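Local coordinates for protein cellobiose 2-epimerase (Caldibacillus thermoamylovorans, PDB 5ZHB) that catalyses the reversible epimerisation at C2 of the reducing-end sugar of cellobiose, interconverting it with 4-O-beta-glucosyl-mannose, at residues 70-73 / 74-78; 121-124 / 125-128; 365-369 / 370-374. All coordinates share one frame; numbering follows the deposited sequence.

Contact 1: residues 70-73 / 74-78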
loop_
_atom_site.group_PDB
_atom_site.type_symbol
_atom_site.label_atom_id
_atom_site.label_comp_id
_atom_site.label_asym_id
_atom_site.label_seq_id
_atom_site.Cartn_x
_atom_site.Cartn_y
_atom_site.Cartn_z
ATOM N N ALA A 70 5.054 -22.161 -7.163
ATOM C CA ALA A 70 5.936 -21.680 -6.108
ATOM C C ALA A 70 5.327 -20.460 -5.404
ATOM O O ALA A 70 5.459 -20.324 -4.190
ATOM C CB ALA A 70 7.298 -21.357 -6.654
ATOM N N TYR A 71 4.622 -19.604 -6.157
ATOM C CA TYR A 71 4.071 -18.371 -5.610
ATOM C C TYR A 71 2.937 -18.686 -4.633
ATOM O O TYR A 71 2.826 -18.043 -3.590
ATOM C CB TYR A 71 3.621 -17.417 -6.727
ATOM C CG TYR A 71 4.709 -16.980 -7.698
ATOM C CD1 TYR A 71 6.061 -16.990 -7.353
ATOM C CD2 TYR A 71 4.370 -16.546 -8.973
ATOM C CE1 TYR A 71 7.042 -16.589 -8.247
ATOM C CE2 TYR A 71 5.338 -16.165 -9.883
ATOM C CZ TYR A 71 6.670 -16.188 -9.523
ATOM O OH TYR A 71 7.587 -15.773 -10.431
ATOM N N LEU A 72 2.107 -19.676 -4.978
ATOM C CA LEU A 72 1.072 -20.185 -4.092
ATOM C C LEU A 72 1.668 -20.752 -2.804
ATOM O O LEU A 72 1.074 -20.581 -1.736
ATOM C CB LEU A 72 0.197 -21.248 -4.762
ATOM C CG LEU A 72 -0.913 -21.836 -3.881
ATOM C CD1 LEU A 72 -1.858 -20.750 -3.398
ATOM C CD2 LEU A 72 -1.702 -22.934 -4.601
ATOM N N GLN A 73 2.791 -21.477 -2.915
ATOM C CA GLN A 73 3.457 -22.045 -1.750
ATOM C C GLN A 73 3.954 -20.926 -0.834
ATOM O O GLN A 73 3.875 -21.031 0.382
ATOM C CB GLN A 73 4.577 -22.997 -2.163
ATOM C CG GLN A 73 4.072 -24.293 -2.800
ATOM C CD GLN A 73 5.172 -25.230 -3.256
ATOM O OE1 GLN A 73 4.933 -26.163 -4.032
ATOM N NE2 GLN A 73 6.392 -24.983 -2.798
ATOM N N GLN A 74 4.478 -19.840 -1.412
ATOM C CA GLN A 74 4.887 -18.701 -0.601
ATOM C C GLN A 74 3.665 -18.082 0.071
ATOM O O GLN A 74 3.701 -17.769 1.261
ATOM C CB GLN A 74 5.643 -17.688 -1.462
ATOM C CG GLN A 74 6.900 -18.256 -2.113
ATOM C CD GLN A 74 7.913 -18.668 -1.079
ATOM O OE1 GLN A 74 8.189 -17.931 -0.128
ATOM N NE2 GLN A 74 8.451 -19.868 -1.236
ATOM N N ALA A 75 2.584 -17.900 -0.700
ATOM C CA ALA A 75 1.347 -17.332 -0.165
ATOM C C ALA A 75 0.815 -18.151 1.014
ATOM O O ALA A 75 0.400 -17.595 2.036
ATOM C CB ALA A 75 0.298 -17.206 -1.226
ATOM N N ASN A 76 0.783 -19.484 0.860
ATOM C CA ASN A 76 0.358 -20.342 1.958
ATOM C C ASN A 76 1.173 -20.109 3.223
ATOM O O ASN A 76 0.597 -20.081 4.307
ATOM C CB ASN A 76 0.468 -21.822 1.617
ATOM C CG ASN A 76 -0.432 -22.182 0.461
ATOM O OD1 ASN A 76 -1.526 -21.612 0.294
ATOM N ND2 ASN A 76 0.033 -23.107 -0.361
ATOM N N HIS A 77 2.504 -20.027 3.087
ATOM C CA HIS A 77 3.392 -19.829 4.220
ATOM C C HIS A 77 3.076 -18.508 4.935
ATOM O O HIS A 77 3.109 -18.401 6.168
ATOM C CB HIS A 77 4.836 -19.872 3.717
ATOM C CG HIS A 77 5.845 -19.831 4.793
ATOM N ND1 HIS A 77 6.081 -20.941 5.572
ATOM C CD2 HIS A 77 6.653 -18.860 5.263
ATOM C CE1 HIS A 77 7.023 -20.658 6.460
ATOM N NE2 HIS A 77 7.372 -19.392 6.307
ATOM N N ALA A 78 2.765 -17.480 4.143
ATOM C CA ALA A 78 2.414 -16.179 4.701
ATOM C C ALA A 78 1.073 -16.239 5.423
ATOM O O ALA A 78 0.926 -15.681 6.510
ATOM C CB ALA A 78 2.439 -15.127 3.609
#

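Contact 2: residues 121-124 / 125-128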
loop_
_atom_site.group_PDB
_atom_site.type_symbol
_atom_site.label_atom_id
_atom_site.label_comp_id
_atom_site.label_asym_id
_atom_site.label_seq_id
_atom_site.Cartn_x
_atom_site.Cartn_y
_atom_site.Cartn_z
ATOM N N LEU A 121 -6.104 -11.021 2.840
ATOM C CA LEU A 121 -6.927 -12.212 3.035
ATOM C C LEU A 121 -7.883 -12.390 1.859
ATOM O O LEU A 121 -8.088 -13.512 1.410
ATOM C CB LEU A 121 -7.677 -12.118 4.365
ATOM C CG LEU A 121 -6.839 -12.338 5.630
ATOM C CD1 LEU A 121 -7.585 -11.824 6.824
ATOM C CD2 LEU A 121 -6.485 -13.791 5.820
ATOM N N THR A 122 -8.441 -11.280 1.343
ATOM C CA THR A 122 -9.316 -11.348 0.184
ATOM C C THR A 122 -8.519 -11.771 -1.044
ATOM O O THR A 122 -8.988 -12.616 -1.793
ATOM C CB THR A 122 -10.112 -10.053 -0.002
ATOM O OG1 THR A 122 -9.264 -8.915 -0.144
ATOM C CG2 THR A 122 -11.044 -9.818 1.170
ATOM N N GLU A 123 -7.280 -11.279 -1.207
ATOM C CA GLU A 123 -6.473 -11.676 -2.345
ATOM C C GLU A 123 -6.155 -13.177 -2.281
ATOM O O GLU A 123 -6.198 -13.886 -3.292
ATOM C CB GLU A 123 -5.185 -10.864 -2.406
ATOM C CG GLU A 123 -4.431 -10.978 -3.727
ATOM C CD GLU A 123 -5.162 -10.365 -4.921
ATOM O OE1 GLU A 123 -6.147 -9.605 -4.779
ATOM O OE2 GLU A 123 -4.720 -10.711 -6.027
ATOM N N TYR A 124 -5.844 -13.676 -1.084
ATOM C CA TYR A 124 -5.553 -15.087 -0.916
ATOM C C TYR A 124 -6.816 -15.884 -1.238
ATOM O O TYR A 124 -6.753 -16.932 -1.879
ATOM C CB TYR A 124 -5.042 -15.305 0.508
ATOM C CG TYR A 124 -4.642 -16.744 0.805
ATOM C CD1 TYR A 124 -3.503 -17.286 0.251
ATOM C CD2 TYR A 124 -5.360 -17.511 1.720
ATOM C CE1 TYR A 124 -3.107 -18.575 0.560
ATOM C CE2 TYR A 124 -4.983 -18.805 2.021
ATOM C CZ TYR A 124 -3.858 -19.339 1.434
ATOM O OH TYR A 124 -3.435 -20.617 1.724
ATOM N N TYR A 125 -7.972 -15.346 -0.838
ATOM C CA TYR A 125 -9.223 -16.024 -1.123
ATOM C C TYR A 125 -9.425 -16.109 -2.638
ATOM O O TYR A 125 -9.869 -17.126 -3.152
ATOM C CB TYR A 125 -10.368 -15.321 -0.404
ATOM C CG TYR A 125 -11.705 -16.003 -0.652
ATOM C CD1 TYR A 125 -12.072 -17.144 0.056
ATOM C CD2 TYR A 125 -12.564 -15.533 -1.635
ATOM C CE1 TYR A 125 -13.296 -17.765 -0.172
ATOM C CE2 TYR A 125 -13.772 -16.156 -1.888
ATOM C CZ TYR A 125 -14.147 -17.260 -1.144
ATOM O OH TYR A 125 -15.362 -17.818 -1.403
ATOM N N ARG A 126 -9.049 -15.058 -3.374
ATOM C CA ARG A 126 -9.228 -15.067 -4.820
ATOM C C ARG A 126 -8.562 -16.297 -5.437
ATOM O O ARG A 126 -9.081 -16.841 -6.405
ATOM C CB ARG A 126 -8.728 -13.785 -5.502
ATOM C CG ARG A 126 -9.548 -12.582 -5.061
ATOM C CD ARG A 126 -9.034 -11.255 -5.563
ATOM N NE ARG A 126 -9.209 -11.132 -7.011
ATOM C CZ ARG A 126 -8.666 -10.195 -7.764
ATOM N NH1 ARG A 126 -7.844 -9.297 -7.247
ATOM N NH2 ARG A 126 -8.911 -10.186 -9.061
ATOM N N VAL A 127 -7.412 -16.719 -4.917
ATOM C CA VAL A 127 -6.663 -17.794 -5.549
ATOM C C VAL A 127 -6.837 -19.139 -4.837
ATOM O O VAL A 127 -6.270 -20.112 -5.327
ATOM C CB VAL A 127 -5.165 -17.462 -5.709
ATOM C CG1 VAL A 127 -4.977 -16.198 -6.544
ATOM C CG2 VAL A 127 -4.416 -17.336 -4.383
ATOM N N THR A 128 -7.528 -19.205 -3.682
ATOM C CA THR A 128 -7.637 -20.472 -2.955
ATOM C C THR A 128 -9.085 -20.900 -2.738
ATOM O O THR A 128 -9.346 -22.100 -2.702
ATOM C CB THR A 128 -6.955 -20.461 -1.586
ATOM O OG1 THR A 128 -7.595 -19.404 -0.877
ATOM C CG2 THR A 128 -5.447 -20.354 -1.686
#

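Contact 3: residues 365-369 / 370-374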
loop_
_atom_site.group_PDB
_atom_site.type_symbol
_atom_site.label_atom_id
_atom_site.label_comp_id
_atom_site.label_asym_id
_atom_site.label_seq_id
_atom_site.Cartn_x
_atom_site.Cartn_y
_atom_site.Cartn_z
ATOM N N ARG A 365 19.458 2.669 4.057
ATOM C CA ARG A 365 18.312 2.243 4.827
ATOM C C ARG A 365 18.067 0.793 4.467
ATOM O O ARG A 365 18.540 0.353 3.419
ATOM C CB ARG A 365 17.056 3.011 4.388
ATOM C CG ARG A 365 16.994 4.434 4.907
ATOM C CD ARG A 365 15.566 4.871 5.064
ATOM N NE ARG A 365 14.929 4.040 6.091
ATOM C CZ ARG A 365 13.758 4.329 6.622
ATOM N NH1 ARG A 365 13.179 5.478 6.316
ATOM N NH2 ARG A 365 13.187 3.482 7.466
ATOM N N GLU A 366 17.328 0.093 5.313
ATOM C CA GLU A 366 17.073 -1.335 5.138
ATOM C C GLU A 366 16.373 -1.624 3.802
ATOM O O GLU A 366 15.583 -0.826 3.295
ATOM C CB GLU A 366 16.303 -1.879 6.330
ATOM C CG GLU A 366 14.820 -1.508 6.381
ATOM C CD GLU A 366 14.523 -0.217 7.116
ATOM O OE1 GLU A 366 15.392 0.672 7.220
ATOM O OE2 GLU A 366 13.403 -0.136 7.663
ATOM N N ILE A 367 16.624 -2.823 3.267
ATOM C CA ILE A 367 16.051 -3.291 2.024
ATOM C C ILE A 367 14.764 -4.043 2.299
ATOM O O ILE A 367 13.908 -4.155 1.437
ATOM C CB ILE A 367 17.046 -4.218 1.280
ATOM C CG1 ILE A 367 18.363 -3.573 1.110
ATOM C CG2 ILE A 367 16.479 -4.677 -0.059
ATOM C CD1 ILE A 367 18.297 -2.141 0.610
ATOM N N ALA A 368 14.668 -4.636 3.476
ATOM C CA ALA A 368 13.485 -5.362 3.863
ATOM C C ALA A 368 13.280 -5.169 5.356
ATOM O O ALA A 368 14.233 -5.249 6.140
ATOM C CB ALA A 368 13.608 -6.821 3.507
ATOM N N GLY A 369 12.018 -4.952 5.727
ATOM C CA GLY A 369 11.647 -4.825 7.114
ATOM C C GLY A 369 10.197 -4.397 7.284
ATOM O O GLY A 369 9.431 -4.427 6.334
ATOM N N PRO A 370 9.812 -3.978 8.502
ATOM C CA PRO A 370 8.418 -3.696 8.804
ATOM C C PRO A 370 7.772 -2.731 7.819
ATOM O O PRO A 370 6.569 -2.818 7.627
ATOM C CB PRO A 370 8.475 -3.132 10.232
ATOM C CG PRO A 370 9.708 -3.791 10.814
ATOM C CD PRO A 370 10.696 -3.753 9.658
ATOM N N TRP A 371 8.550 -1.796 7.262
ATOM C CA TRP A 371 7.987 -0.778 6.392
ATOM C C TRP A 371 8.490 -0.898 4.961
ATOM O O TRP A 371 8.204 -0.015 4.157
ATOM C CB TRP A 371 8.267 0.616 6.967
ATOM C CG TRP A 371 7.506 0.806 8.249
ATOM C CD1 TRP A 371 8.035 0.899 9.501
ATOM C CD2 TRP A 371 6.066 0.745 8.402
ATOM N NE1 TRP A 371 7.025 0.964 10.423
ATOM C CE2 TRP A 371 5.810 0.867 9.783
ATOM C CE3 TRP A 371 4.980 0.625 7.518
ATOM C CZ2 TRP A 371 4.514 0.855 10.294
ATOM C CZ3 TRP A 371 3.695 0.590 8.029
ATOM C CH2 TRP A 371 3.469 0.699 9.404
ATOM N N LYS A 372 9.156 -2.011 4.609
ATOM C CA LYS A 372 9.568 -2.198 3.228
ATOM C C LYS A 372 9.456 -3.671 2.879
ATOM O O LYS A 372 10.145 -4.510 3.483
ATOM C CB LYS A 372 10.967 -1.670 2.934
ATOM C CG LYS A 372 11.322 -1.787 1.421
ATOM C CD LYS A 372 12.593 -1.050 1.031
ATOM C CE LYS A 372 13.038 -1.283 -0.385
ATOM N NZ LYS A 372 13.188 -2.690 -0.700
ATOM N N CYS A 373 8.548 -3.943 1.934
ATOM C CA CYS A 373 8.206 -5.308 1.600
ATOM C C CYS A 373 7.891 -5.340 0.108
ATOM O O CYS A 373 8.317 -4.447 -0.622
ATOM C CB CYS A 373 7.196 -5.840 2.603
ATOM S SG CYS A 373 5.676 -4.857 2.585
ATOM N N PRO A 374 7.368 -6.459 -0.436
ATOM C CA PRO A 374 7.212 -6.570 -1.887
ATOM C C PRO A 374 5.893 -6.089 -2.479
ATOM O O PRO A 374 5.669 -6.293 -3.659
ATOM C CB PRO A 374 7.339 -8.097 -2.043
ATOM C CG PRO A 374 6.606 -8.648 -0.852
ATOM C CD PRO A 374 6.976 -7.688 0.265
HETATM O O HOH W 1 11.129 -0.908 7.821
#

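Contact 1: residues 70-73 / 74-78
L72 and N76 meet one turn apart on helix 69-86, and the backbone bonds come first. A70, Y71, L72 and Q73 each offer their carbonyl to the amide four residues on. The link from N76 N to L72 O is the shortest, 2.8 Å and nearly straight at 165°; that from H77 N to Q73 O is longer, at 3.2 Å. Side-chain packing, carbon against oxygen, follows the same turn. L72 CB leads away from N76, and the turn at chi2 (59°) swings CD1 back to 3.8 Å from N76 OD1, the two side chains crossing at a slant. A75 puts its CB 3.5 Å from L72 O. The helix belongs to an alpha/alpha barrel of the kind found in the six-hairpin glycosidase-like families, and here it packs on helix 49-66 through Y71, L72, Q74 and A75, and on helix 111-128 through L72 and A75. Among the polar side chains, N76 holds its carboxamide close over L72 O, with ND2 3.1 Å away but badly angled for bonding, while OD1 is hydrogen-bonded to Y124 OH. Q74 bends at chi2 (-63°), with CG 3.3 Å from A70 O, and its OE1 is taken by Y31 OH. Y71 sends its hydroxyl to E13.

Contact 2: residues 121-124 / 125-128
This is a local, one-turn contact near the C-terminal end of helix 111-128, with a salt bridge between E123 and R126 on one flank and T128 laid over the Y124 ring on another. R126 NH1 gives a hydrogen bond of 3.0 Å to E123 OE1, meeting it on the syn side of the carboxylate, although the two flat groups stand almost perpendicular (89°). E123 bends at chi2 (67°) to turn its acid group back toward the arginine, and R126 CD lies 3.4 Å from OE1. R64 pairs with OE2 and the neutral amide of N195 also bonds OE1, so the buried carboxylate has two arginines for neighbours, R64 and R126. A leucine in place of R126 takes away the guanidinium, and E123 OE1 would probably be left without a charged mate and the carboxylate freer to turn. Further along, Y124 O accepts from V127 N at 3.1 Å and from T128 OG1 at 2.8 Å, the donors coming from opposite faces of the carbonyl plane. With OG1 also bonded to N130 N, T128 has its CG2 over one face of the Y124 ring, offset toward the rim, a CH-pi contact 3.8 Å from the centroid. Y124 also stacks on Y79 of helix 69-86 and leans on L56 and S60 of helix 49-66, while Y125 and R126 touch V199 of helix 183-199.

Contact 3: residues 365-369 / 370-374
The chain turns back on itself through a type I beta turn from G369 to K372, closed by two backbone bonds between those end residues. G369 N reaches K372 O at 3.0 Å, straight (170°) and in the carbonyl plane. K372 N meets G369 O, also at 3.0 Å, but arrives from well above the carbonyl plane. P370 occupies the second position of the turn. A CA-H...O contact from A368 CA to K372 O, 3.5 Å, adds to the same closure. The lysine does most of the side-chain work. Its chain leaves the backbone opposite its own N (chi1 -175°) and stays extended until chi4 (-54°), so that K372 runs back alongside I367 and delivers NZ to I367 O at 2.7 Å. CD passes 3.4 Å from that oxygen on the way. E351 by a salt bridge and W352 O by a hydrogen bond also grip the ammonium group, and W306 makes a cation-pi contact with it, so the buried charge is probably well compensated. E366 O is buried here without a partner in the model. E366 leans toward R365, its OE1 lying at the guanidinium edge, 3.6 Å from R365 NE, in a long salt bridge. A water accepts from W371 N at 2.8 Å; its approach to E366 OE2 is too short to be trusted. In the loop between strand 355-356 and helix 375-387, the type I turn with its single antiparallel hydrogen-bonded pair, G369 and K372, thus follows a classic beta bulge, in which I367 and A368 both face V35 of strand 34-35.

How the contacts relate
Contacts 1 and 2 are neighbours, their centres 12 Å apart: each lies within a single helix and joins residues about one turn apart, and helices 69-86 and 111-128 touch where L72 CD1 meets T128 CG2, beside the Y124-N76 bond. Contact 3 stands apart, about 9 Å from contact 1 and 11 Å from contact 2 at the nearest atoms, yet it too borders helix 49-66. Contact 1 is the farthest from the chain centre and has exposed residues; contact 2 has none; contact 3, nearest the centre, has four of its seven touching residues buried, though W371 is exposed. The chemistry follows: main-chain bonds and light packing in contact 1, a salt bridge and aromatic packing in contact 2, and a buried lysine bracing a turn in contact 3.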